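Long-range contacts in chorismatase (PDB 4BPS), which hydrolyses chorismate to pyruvate and a dihydroxycyclohexadiene carboxylic acid used in the biosynthesis of the immunosuppressants FK506 and FK520: residues L134-N139 with R239-A244; A174-A179 with P223-R228; I202-P207 with A227-L232. All blocks are in the same frame, centred on the assembly; numbering follows the deposited sequence.

Contact 1 (L134-N139 with R239-A244); sequences LARTWN and RLFISA. With 3EB (3-(2-carboxyethyl)benzoic acid), chain B.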
loop_
_atom_site.group_PDB
_atom_site.type_symbol
_atom_site.label_atom_id
_atom_site.label_comp_id
_atom_site.label_asym_id
_atom_site.label_seq_id
_atom_site.Cartn_x
_atom_site.Cartn_y
_atom_site.Cartn_z
ATOM N N LEU A 134 -2.808 0.030 13.000
ATOM C CA LEU A 134 -2.769 0.113 11.547
ATOM C C LEU A 134 -2.202 -1.181 10.962
ATOM O O LEU A 134 -1.240 -1.735 11.486
ATOM C CB LEU A 134 -1.912 1.292 11.081
ATOM C CG LEU A 134 -2.538 2.661 11.272
ATOM C CD1 LEU A 134 -1.465 3.729 11.053
ATOM C CD2 LEU A 134 -3.676 2.878 10.269
ATOM N N ALA A 135 -2.818 -1.633 9.877
ATOM C CA ALA A 135 -2.498 -2.913 9.254
ATOM C C ALA A 135 -1.857 -2.792 7.879
ATOM O O ALA A 135 -1.152 -3.705 7.454
ATOM C CB ALA A 135 -3.764 -3.755 9.111
ATOM N N ARG A 136 -2.155 -1.709 7.164
ATOM C CA ARG A 136 -1.660 -1.548 5.805
ATOM C C ARG A 136 -1.915 -0.108 5.409
ATOM O O ARG A 136 -3.007 0.407 5.701
ATOM C CB ARG A 136 -2.386 -2.491 4.833
ATOM C CG ARG A 136 -1.510 -3.201 3.843
ATOM C CD ARG A 136 -0.780 -2.285 2.856
ATOM N NE ARG A 136 -0.083 -3.046 1.816
ATOM C CZ ARG A 136 0.619 -2.447 0.867
ATOM N NH1 ARG A 136 1.213 -3.162 -0.077
ATOM N NH2 ARG A 136 0.736 -1.137 0.881
ATOM N N THR A 137 -0.963 0.559 4.772
ATOM C CA THR A 137 -1.190 1.875 4.221
ATOM C C THR A 137 -0.741 1.905 2.766
ATOM O O THR A 137 0.154 1.159 2.360
ATOM C CB THR A 137 -0.421 2.980 4.997
ATOM O OG1 THR A 137 0.989 2.761 4.883
ATOM C CG2 THR A 137 -0.841 3.034 6.451
ATOM N N TRP A 138 -1.356 2.806 1.990
ATOM C CA TRP A 138 -0.909 3.067 0.622
ATOM C C TRP A 138 -0.882 4.574 0.427
ATOM O O TRP A 138 -1.778 5.284 0.890
ATOM C CB TRP A 138 -1.859 2.492 -0.413
ATOM C CG TRP A 138 -1.970 0.991 -0.500
ATOM C CD1 TRP A 138 -1.386 0.190 -1.436
ATOM C CD2 TRP A 138 -2.770 0.119 0.345
ATOM N NE1 TRP A 138 -1.779 -1.119 -1.243
ATOM C CE2 TRP A 138 -2.610 -1.193 -0.156
ATOM C CE3 TRP A 138 -3.606 0.321 1.449
ATOM C CZ2 TRP A 138 -3.263 -2.301 0.404
ATOM C CZ3 TRP A 138 -4.250 -0.778 2.004
ATOM C CH2 TRP A 138 -4.080 -2.072 1.474
ATOM N N ASN A 139 0.119 5.031 -0.313
ATOM C CA ASN A 139 0.288 6.444 -0.655
ATOM C C ASN A 139 0.512 6.536 -2.156
ATOM O O ASN A 139 1.517 6.042 -2.674
ATOM C CB ASN A 139 1.497 7.051 0.077
ATOM C CG ASN A 139 1.470 6.771 1.564
ATOM O OD1 ASN A 139 0.790 7.464 2.308
ATOM N ND2 ASN A 139 2.197 5.729 2.002
ATOM N N ARG A 239 -4.067 -12.700 7.767
ATOM C CA ARG A 239 -3.603 -12.312 6.441
ATOM C C ARG A 239 -2.173 -11.831 6.524
ATOM O O ARG A 239 -1.750 -11.258 7.537
ATOM C CB ARG A 239 -4.413 -11.116 5.913
ATOM C CG ARG A 239 -5.916 -11.241 6.075
ATOM C CD ARG A 239 -6.506 -12.356 5.230
ATOM N NE ARG A 239 -7.966 -12.234 5.244
ATOM C CZ ARG A 239 -8.812 -13.232 5.039
ATOM N NH1 ARG A 239 -8.403 -14.457 4.762
ATOM N NH2 ARG A 239 -10.110 -12.985 5.096
ATOM N N LEU A 240 -1.434 -12.019 5.441
ATOM C CA LEU A 240 -0.089 -11.464 5.332
ATOM C C LEU A 240 -0.074 -10.419 4.220
ATOM O O LEU A 240 -0.189 -10.753 3.052
ATOM C CB LEU A 240 0.893 -12.590 5.039
ATOM C CG LEU A 240 2.376 -12.213 4.996
ATOM C CD1 LEU A 240 2.844 -11.583 6.299
ATOM C CD2 LEU A 240 3.163 -13.501 4.709
ATOM N N PHE A 241 0.030 -9.147 4.596
ATOM C CA PHE A 241 0.086 -8.054 3.628
ATOM C C PHE A 241 1.547 -7.717 3.347
ATOM O O PHE A 241 2.306 -7.440 4.289
ATOM C CB PHE A 241 -0.598 -6.813 4.202
ATOM C CG PHE A 241 -2.051 -7.029 4.545
ATOM C CD1 PHE A 241 -2.959 -7.413 3.574
ATOM C CD2 PHE A 241 -2.512 -6.870 5.839
ATOM C CE1 PHE A 241 -4.309 -7.620 3.889
ATOM C CE2 PHE A 241 -3.859 -7.070 6.167
ATOM C CZ PHE A 241 -4.757 -7.420 5.186
ATOM N N ILE A 242 1.952 -7.750 2.073
ATOM C CA ILE A 242 3.336 -7.491 1.706
ATOM C C ILE A 242 3.415 -6.075 1.134
ATOM O O ILE A 242 2.620 -5.702 0.265
ATOM C CB ILE A 242 3.844 -8.516 0.690
ATOM C CG1 ILE A 242 3.585 -9.959 1.166
ATOM C CG2 ILE A 242 5.339 -8.282 0.434
ATOM C CD1 ILE A 242 3.518 -10.952 0.041
ATOM N N SER A 243 4.370 -5.294 1.621
ATOM C CA SER A 243 4.594 -3.937 1.110
ATOM C C SER A 243 4.932 -3.951 -0.365
ATOM O O SER A 243 5.367 -4.976 -0.904
ATOM C CB SER A 243 5.752 -3.306 1.865
ATOM O OG SER A 243 5.347 -3.088 3.198
ATOM N N ALA A 244 4.788 -2.789 -1.010
ATOM C CA ALA A 244 5.447 -2.603 -2.299
ATOM C C ALA A 244 6.930 -2.894 -2.087
ATOM O O ALA A 244 7.550 -2.356 -1.159
ATOM C CB ALA A 244 5.238 -1.196 -2.788
HETATM C C 3EB B . 11.936 1.083 -0.600
HETATM O O 3EB B . 12.340 2.037 0.073
HETATM C CA 3EB B . 11.234 1.275 -1.915
HETATM O OAB 3EB B . 7.436 5.453 1.310
HETATM O OAD 3EB B . 5.639 4.261 1.832
HETATM C CAE 3EB B . 8.448 0.964 -0.722
HETATM C CAF 3EB B . 7.331 0.826 0.094
HETATM C CAG 3EB B . 9.020 2.219 -0.932
HETATM C CAH 3EB B . 6.764 1.933 0.700
HETATM C CAL 3EB B . 6.778 4.396 1.242
HETATM C CAM 3EB B . 8.448 3.322 -0.297
HETATM C CAN 3EB B . 7.335 3.191 0.534
HETATM O OXT 3EB B . 12.142 -0.142 -0.252
HETATM C C2 3EB B . 10.205 2.424 -1.862
HETATM O O HOH W 1 -0.556 -5.688 0.795
#
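A135 meets F241 in two ways: its CB packs against the ring, and its carbonyl oxygen, A135 O, approaches F241 CD2 at 3.8 Å. That oxygen is buried here without a polar partner in the model. A135 and R136 both pair with L194 of strand 189-196 as a classic beta bulge, and at the bulge R136 sends its side chain toward 239-244. Its CG packs on F241 CB at 3.7 Å, and beyond it the chain bends (chi2 -63°), carrying the guanidinium past the phenyl group with the two planes 70° apart. R136 NH1 then donates to I242 O over 2.9 Å, a bent bond whose acceptor sits out of the guanidinium plane. A water accepts from R136 NE and donates to the same carbonyl, giving a direct and a water-mediated link between arginine and strand. R136 NH2 reaches back to T137 O at 2.8 Å, almost exactly in the guanidinium plane, and also bonds T180, so the guanidinium links its own strand to strands 178-184 and 239-249. W138 NE1 lies over one guanidinium face, toward its rim, 3.3 Å above the plane of the R136 group, while the same nitrogen bonds E340. At N139 the strand arrives at the ligand: N139 ND2 is 3.7 Å from 3EB OAD, whereas A244 O of the other strand lies 3.4 Å from 3EB CAF. Running 33° apart with axes 8.2 Å from each other, the strands belong to two different sheets of this YjgF-fold enzyme and meet through a buried arginine beside the ligand pocket, to which N139 and A244 contribute.

Contact 2 (A174-A179 with P223-R228); sequences ATMPAA and PPVFAR. With 3EB (3-(2-carboxyethyl)benzoic acid), chain B.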
loop_
_atom_site.group_PDB
_atom_site.type_symbol
_atom_site.label_atom_id
_atom_site.label_comp_id
_atom_site.label_asym_id
_atom_site.label_seq_id
_atom_site.Cartn_x
_atom_site.Cartn_y
_atom_site.Cartn_z
ATOM N N ALA A 174 8.151 1.908 14.663
ATOM C CA ALA A 174 8.110 0.455 14.509
ATOM C C ALA A 174 6.674 -0.077 14.392
ATOM O O ALA A 174 6.478 -1.222 13.964
ATOM C CB ALA A 174 8.847 -0.219 15.665
ATOM N N THR A 175 5.680 0.735 14.759
ATOM C CA THR A 175 4.276 0.306 14.644
ATOM C C THR A 175 3.685 0.563 13.267
ATOM O O THR A 175 2.576 0.117 13.005
ATOM C CB THR A 175 3.366 0.943 15.708
ATOM O OG1 THR A 175 3.254 2.357 15.487
ATOM C CG2 THR A 175 3.874 0.630 17.124
HETATM N N MSE A 176 4.404 1.246 12.373
HETATM C CA MSE A 176 3.845 1.459 11.046
HETATM C C MSE A 176 3.889 0.158 10.262
HETATM O O MSE A 176 4.919 -0.509 10.190
HETATM C CB MSE A 176 4.564 2.565 10.280
HETATM C CG MSE A 176 4.489 3.961 10.939
HETATM SE SE MSE A 176 2.680 4.589 11.324
HETATM C CE MSE A 176 2.109 4.860 9.530
ATOM N N PRO A 177 2.775 -0.190 9.611
ATOM C CA PRO A 177 2.679 -1.507 8.968
ATOM C C PRO A 177 3.196 -1.471 7.531
ATOM O O PRO A 177 3.864 -0.521 7.096
ATOM C CB PRO A 177 1.170 -1.788 8.986
ATOM C CG PRO A 177 0.586 -0.406 8.823
ATOM C CD PRO A 177 1.461 0.469 9.696
ATOM N N ALA A 178 2.875 -2.519 6.783
ATOM C CA ALA A 178 3.179 -2.602 5.375
ATOM C C ALA A 178 2.668 -1.344 4.661
ATOM O O ALA A 178 1.607 -0.794 5.016
ATOM C CB ALA A 178 2.513 -3.843 4.790
ATOM N N ALA A 179 3.420 -0.925 3.646
ATOM C CA ALA A 179 3.111 0.311 2.935
ATOM C C ALA A 179 3.461 0.235 1.464
ATOM O O ALA A 179 4.206 -0.653 1.011
ATOM C CB ALA A 179 3.868 1.501 3.580
ATOM N N PRO A 223 13.649 10.148 6.789
ATOM C CA PRO A 223 13.551 8.832 6.143
ATOM C C PRO A 223 12.112 8.397 5.965
ATOM O O PRO A 223 11.192 8.861 6.666
ATOM C CB PRO A 223 14.265 7.898 7.129
ATOM C CG PRO A 223 14.107 8.562 8.426
ATOM C CD PRO A 223 14.174 10.047 8.156
ATOM N N PRO A 224 11.900 7.476 5.024
ATOM C CA PRO A 224 10.613 6.778 4.979
ATOM C C PRO A 224 10.402 5.968 6.241
ATOM O O PRO A 224 11.348 5.746 7.010
ATOM C CB PRO A 224 10.725 5.866 3.745
ATOM C CG PRO A 224 12.105 5.988 3.253
ATOM C CD PRO A 224 12.901 6.884 4.129
ATOM N N VAL A 225 9.161 5.544 6.477
ATOM C CA VAL A 225 8.858 4.671 7.607
ATOM C C VAL A 225 7.764 3.724 7.183
ATOM O O VAL A 225 6.744 4.159 6.654
ATOM C CB VAL A 225 8.468 5.484 8.861
ATOM C CG1 VAL A 225 7.294 6.456 8.590
ATOM C CG2 VAL A 225 8.141 4.576 10.024
ATOM N N PHE A 226 8.014 2.431 7.371
ATOM C CA PHE A 226 7.071 1.360 7.017
ATOM C C PHE A 226 7.713 0.009 7.298
ATOM O O PHE A 226 8.942 -0.128 7.224
ATOM C CB PHE A 226 6.588 1.412 5.541
ATOM C CG PHE A 226 7.686 1.344 4.511
ATOM C CD1 PHE A 226 8.308 2.495 4.035
ATOM C CD2 PHE A 226 8.086 0.125 3.993
ATOM C CE1 PHE A 226 9.298 2.428 3.087
ATOM C CE2 PHE A 226 9.083 0.049 3.042
ATOM C CZ PHE A 226 9.703 1.198 2.601
ATOM N N ALA A 227 6.869 -0.991 7.536
ATOM C CA ALA A 227 7.320 -2.372 7.673
ATOM C C ALA A 227 7.388 -3.027 6.303
ATOM O O ALA A 227 6.753 -2.556 5.362
ATOM C CB ALA A 227 6.360 -3.144 8.553
ATOM N N ARG A 228 8.103 -4.147 6.185
ATOM C CA ARG A 228 8.222 -4.832 4.886
ATOM C C ARG A 228 7.025 -5.777 4.615
ATOM O O ARG A 228 6.728 -6.101 3.450
ATOM C CB ARG A 228 9.574 -5.560 4.778
ATOM C CG ARG A 228 10.747 -4.612 4.961
ATOM C CD ARG A 228 10.829 -3.592 3.844
ATOM N NE ARG A 228 11.800 -2.550 4.165
ATOM C CZ ARG A 228 12.257 -1.682 3.266
ATOM N NH1 ARG A 228 11.848 -1.735 2.007
ATOM N NH2 ARG A 228 13.140 -0.763 3.641
HETATM C C 3EB B . 11.936 1.083 -0.600
HETATM O O 3EB B . 12.340 2.037 0.073
HETATM C CA 3EB B . 11.234 1.275 -1.915
HETATM O OAB 3EB B . 7.436 5.453 1.310
HETATM O OAD 3EB B . 5.639 4.261 1.832
HETATM C CAE 3EB B . 8.448 0.964 -0.722
HETATM C CAF 3EB B . 7.331 0.826 0.094
HETATM C CAG 3EB B . 9.020 2.219 -0.932
HETATM C CAH 3EB B . 6.764 1.933 0.700
HETATM C CAL 3EB B . 6.778 4.396 1.242
HETATM C CAM 3EB B . 8.448 3.322 -0.297
HETATM C CAN 3EB B . 7.335 3.191 0.534
HETATM O OXT 3EB B . 12.142 -0.142 -0.252
HETATM C C2 3EB B . 10.205 2.424 -1.862
#
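M176 and F226 bring their CA atoms within 5.2 Å where two extended pieces of chain cross, forming part of the ligand pocket of the YjgF-type chorismatase fold; the direction from the CA of M176 to that of A179 lies 82° from the direction V225 to A227. Residues 174-179 leave a 3-10 turn to enter strand 178-184; residues 223-228 are the irregular run that leads into strand 229-232. A backbone hydrogen bond runs from A227 N to P177 O at 3.1 Å. Although straight at the hydrogen (160°), it comes from above the carbonyl plane of P177. A CA-H...O contact from A178 CA to A227 O, 3.6 Å long, adds to it.

The side chains meet around this crossing. M176, a selenomethionine, lays its CG against V225 CG2 at 3.8 Å before its doubly bent chain turns its end away from V225; the side chain also packs on L134 and L166. Nearer the ligand, A179 CB presses on F226 CB at 3.4 Å, a tight methyl-to-methylene contact. F226 CG stands between the backbone N and the carbonyl carbon (chi1 58°), and from there the ring extends over the bound 3-(2-carboxyethyl)benzoic acid, the two rings nearly parallel but displaced, with 3EB CAH 3.4 Å above the centre of the F226 ring. F226 CE2 in turn lies over one face of the R228 guanidinium, offset toward its rim, so the phenyl ring meets the ligand with a face and the arginine through this one atom. R228, an experimentally established substrate-binding residue, sends NH1 to the ligand's propionate oxygen: R228 NH1 to 3EB OXT measures 2.8 Å, with the oxygen in the plane of the guanidinium.

Contact 3 (I202-P207 with A227-L232); sequences INIENP and ARATWL. With 3EB (3-(2-carboxyethyl)benzoic acid), chain B.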
loop_
_atom_site.group_PDB
_atom_site.type_symbol
_atom_site.label_atom_id
_atom_site.label_comp_id
_atom_site.label_asym_id
_atom_site.label_seq_id
_atom_site.Cartn_x
_atom_site.Cartn_y
_atom_site.Cartn_z
ATOM N N ILE A 202 1.403 -7.964 13.515
ATOM C CA ILE A 202 2.849 -8.193 13.633
ATOM C C ILE A 202 3.541 -7.589 12.424
ATOM O O ILE A 202 3.321 -8.011 11.292
ATOM C CB ILE A 202 3.168 -9.699 13.727
ATOM C CG1 ILE A 202 2.522 -10.329 14.969
ATOM C CG2 ILE A 202 4.692 -9.908 13.759
ATOM C CD1 ILE A 202 2.516 -11.861 14.948
ATOM N N ASN A 203 4.370 -6.583 12.656
ATOM C CA ASN A 203 5.131 -5.968 11.567
ATOM C C ASN A 203 6.405 -6.767 11.349
ATOM O O ASN A 203 7.078 -7.177 12.303
ATOM C CB ASN A 203 5.390 -4.504 11.878
ATOM C CG ASN A 203 4.118 -3.689 11.830
ATOM O OD1 ASN A 203 3.220 -3.978 11.049
ATOM N ND2 ASN A 203 4.030 -2.675 12.678
ATOM N N ILE A 204 6.728 -6.977 10.079
ATOM C CA ILE A 204 7.776 -7.893 9.668
ATOM C C ILE A 204 8.814 -7.156 8.844
ATOM O O ILE A 204 8.477 -6.413 7.906
ATOM C CB ILE A 204 7.150 -9.060 8.846
ATOM C CG1 ILE A 204 6.134 -9.809 9.729
ATOM C CG2 ILE A 204 8.225 -10.002 8.338
ATOM C CD1 ILE A 204 5.067 -10.577 8.939
ATOM N N GLU A 205 10.081 -7.392 9.187
ATOM C CA GLU A 205 11.212 -6.857 8.422
ATOM C C GLU A 205 11.797 -7.933 7.500
ATOM O O GLU A 205 11.447 -9.116 7.601
ATOM C CB GLU A 205 12.295 -6.298 9.356
ATOM C CG GLU A 205 11.813 -5.097 10.154
ATOM C CD GLU A 205 11.402 -3.932 9.263
ATOM O OE1 GLU A 205 12.272 -3.347 8.563
ATOM O OE2 GLU A 205 10.189 -3.612 9.230
ATOM N N ASN A 206 12.692 -7.510 6.608
ATOM C CA ASN A 206 13.364 -8.384 5.624
ATOM C C ASN A 206 14.824 -8.443 6.015
ATOM O O ASN A 206 15.463 -7.416 6.054
ATOM C CB ASN A 206 13.248 -7.727 4.225
ATOM C CG ASN A 206 14.036 -8.442 3.093
ATOM O OD1 ASN A 206 15.057 -9.102 3.296
ATOM N ND2 ASN A 206 13.534 -8.268 1.864
ATOM N N PRO A 207 15.389 -9.631 6.280
ATOM C CA PRO A 207 16.769 -9.706 6.804
ATOM C C PRO A 207 17.944 -9.144 5.987
ATOM O O PRO A 207 19.063 -8.988 6.502
ATOM C CB PRO A 207 16.994 -11.223 6.931
ATOM C CG PRO A 207 15.746 -11.841 6.942
ATOM C CD PRO A 207 14.743 -10.953 6.265
ATOM N N ALA A 227 6.869 -0.991 7.536
ATOM C CA ALA A 227 7.320 -2.372 7.673
ATOM C C ALA A 227 7.388 -3.027 6.303
ATOM O O ALA A 227 6.753 -2.556 5.362
ATOM C CB ALA A 227 6.360 -3.144 8.553
ATOM N N ARG A 228 8.103 -4.147 6.185
ATOM C CA ARG A 228 8.222 -4.832 4.886
ATOM C C ARG A 228 7.025 -5.777 4.615
ATOM O O ARG A 228 6.728 -6.101 3.450
ATOM C CB ARG A 228 9.574 -5.560 4.778
ATOM C CG ARG A 228 10.747 -4.612 4.961
ATOM C CD ARG A 228 10.829 -3.592 3.844
ATOM N NE ARG A 228 11.800 -2.550 4.165
ATOM C CZ ARG A 228 12.257 -1.682 3.266
ATOM N NH1 ARG A 228 11.848 -1.735 2.007
ATOM N NH2 ARG A 228 13.140 -0.763 3.641
ATOM N N ALA A 229 6.320 -6.187 5.669
ATOM C CA ALA A 229 5.046 -6.938 5.565
ATOM C C ALA A 229 4.365 -6.820 6.931
ATOM O O ALA A 229 5.018 -6.416 7.916
ATOM C CB ALA A 229 5.308 -8.395 5.212
ATOM N N THR A 230 3.079 -7.166 6.998
ATOM C CA THR A 230 2.359 -7.193 8.252
ATOM C C THR A 230 1.473 -8.425 8.273
ATOM O O THR A 230 0.736 -8.677 7.308
ATOM C CB THR A 230 1.466 -5.937 8.410
ATOM O OG1 THR A 230 2.322 -4.779 8.446
ATOM C CG2 THR A 230 0.612 -5.986 9.673
ATOM N N TRP A 231 1.551 -9.188 9.363
ATOM C CA TRP A 231 0.603 -10.267 9.634
ATOM C C TRP A 231 -0.535 -9.692 10.471
ATOM O O TRP A 231 -0.286 -9.096 11.527
ATOM C CB TRP A 231 1.274 -11.426 10.400
ATOM C CG TRP A 231 0.233 -12.443 10.766
ATOM C CD1 TRP A 231 -0.563 -12.456 11.891
ATOM C CD2 TRP A 231 -0.234 -13.521 9.949
ATOM N NE1 TRP A 231 -1.473 -13.505 11.826
ATOM C CE2 TRP A 231 -1.290 -14.169 10.642
ATOM C CE3 TRP A 231 0.148 -14.011 8.701
ATOM C CZ2 TRP A 231 -1.950 -15.276 10.117
ATOM C CZ3 TRP A 231 -0.522 -15.100 8.181
ATOM C CH2 TRP A 231 -1.543 -15.723 8.891
ATOM N N LEU A 232 -1.768 -9.910 10.027
ATOM C CA LEU A 232 -2.939 -9.366 10.720
ATOM C C LEU A 232 -3.920 -10.478 11.025
ATOM O O LEU A 232 -4.381 -11.167 10.108
ATOM C CB LEU A 232 -3.663 -8.308 9.877
ATOM C CG LEU A 232 -4.713 -7.472 10.626
ATOM C CD1 LEU A 232 -4.038 -6.489 11.555
ATOM C CD2 LEU A 232 -5.656 -6.773 9.644
HETATM C C 3EB B . 11.936 1.083 -0.600
HETATM O O 3EB B . 12.340 2.037 0.073
HETATM C CA 3EB B . 11.234 1.275 -1.915
HETATM O OAB 3EB B . 7.436 5.453 1.310
HETATM O OAD 3EB B . 5.639 4.261 1.832
HETATM C CAE 3EB B . 8.448 0.964 -0.722
HETATM C CAF 3EB B . 7.331 0.826 0.094
HETATM C CAG 3EB B . 9.020 2.219 -0.932
HETATM C CAH 3EB B . 6.764 1.933 0.700
HETATM C CAL 3EB B . 6.778 4.396 1.242
HETATM C CAM 3EB B . 8.448 3.322 -0.297
HETATM C CAN 3EB B . 7.335 3.191 0.534
HETATM O OXT 3EB B . 12.142 -0.142 -0.252
HETATM C C2 3EB B . 10.205 2.424 -1.862
HETATM O O HOH W 2 11.366 -1.438 6.810
#
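I202 and W231 exchange both backbone hydrogen bonds, I202 N to W231 O at 2.8 Å and W231 N back to I202 O. The antiparallel pairing continues through the non-hydrogen-bonded pair N203-T230 to I204 and A229, where I204 N donates to A229 O. The return side is irregular: I204 O accepts from both R228 N (2.9 Å) and A229 N (3.1 Å), so R228 and A229 together face I204 as a classic beta bulge.

Over the non-hydrogen-bonded pair, N203 and T230 lie alongside each other and T230 OG1 donates to N203 OD1 across 2.9 Å. The same hydroxyl accepts from A178 N, and N203 ND2 bonds A174 O, which ties this face to residues 174-179. Beyond the strands, E205 folds back with a bend at chi2 (-61°) that carries its carboxylate over A227, E205 OE2 being 3.5 Å from A227 CA. E205 OE1 stays 4.5 Å from R228 NE, beyond a salt bridge; a water spans the gap, donating to OE1 and accepting from NE, while T211 also bonds OE1.

Packing fills in round these bonds. N203 CB touches A227 CB at 3.7 Å, and N206 CB approaches the aliphatic part of R228. On the other face I202 CB sits against W231 CB, and I204 reaches along the strand, its CD1 4.2 Å from W231 CB, with helix 276-281 covering it. The bulge marks the point where the strand begins and R228 turns to the ligand. Held at NE by water and at NH2 by Y215, R228 probably has its positive charge supported by nearby E205 while it holds the ligand's carboxylate, as it may that of the substrate.

How the contacts relate
The three contacts lie close together beside the 3EB pocket, their centres 8 to 9 Å apart, and each touches the ligand. S243 of contact 1 joins them: its OG lies 2.6 Å from A227 O, a carbonyl common to contacts 2 and 3. Contacts 1 and 2 also meet in a sheet, with T137 N 2.9 Å from A178 O, while R239 N and L232 O, 2.8 Å apart, pair the strands of contacts 1 and 3. Contact 2 packs on contact 3 where P177 CA comes 3.3 Å from N203 OD1. The A244 side chain of contact 1 comes within about 4 Å of that of E338, the proton acceptor.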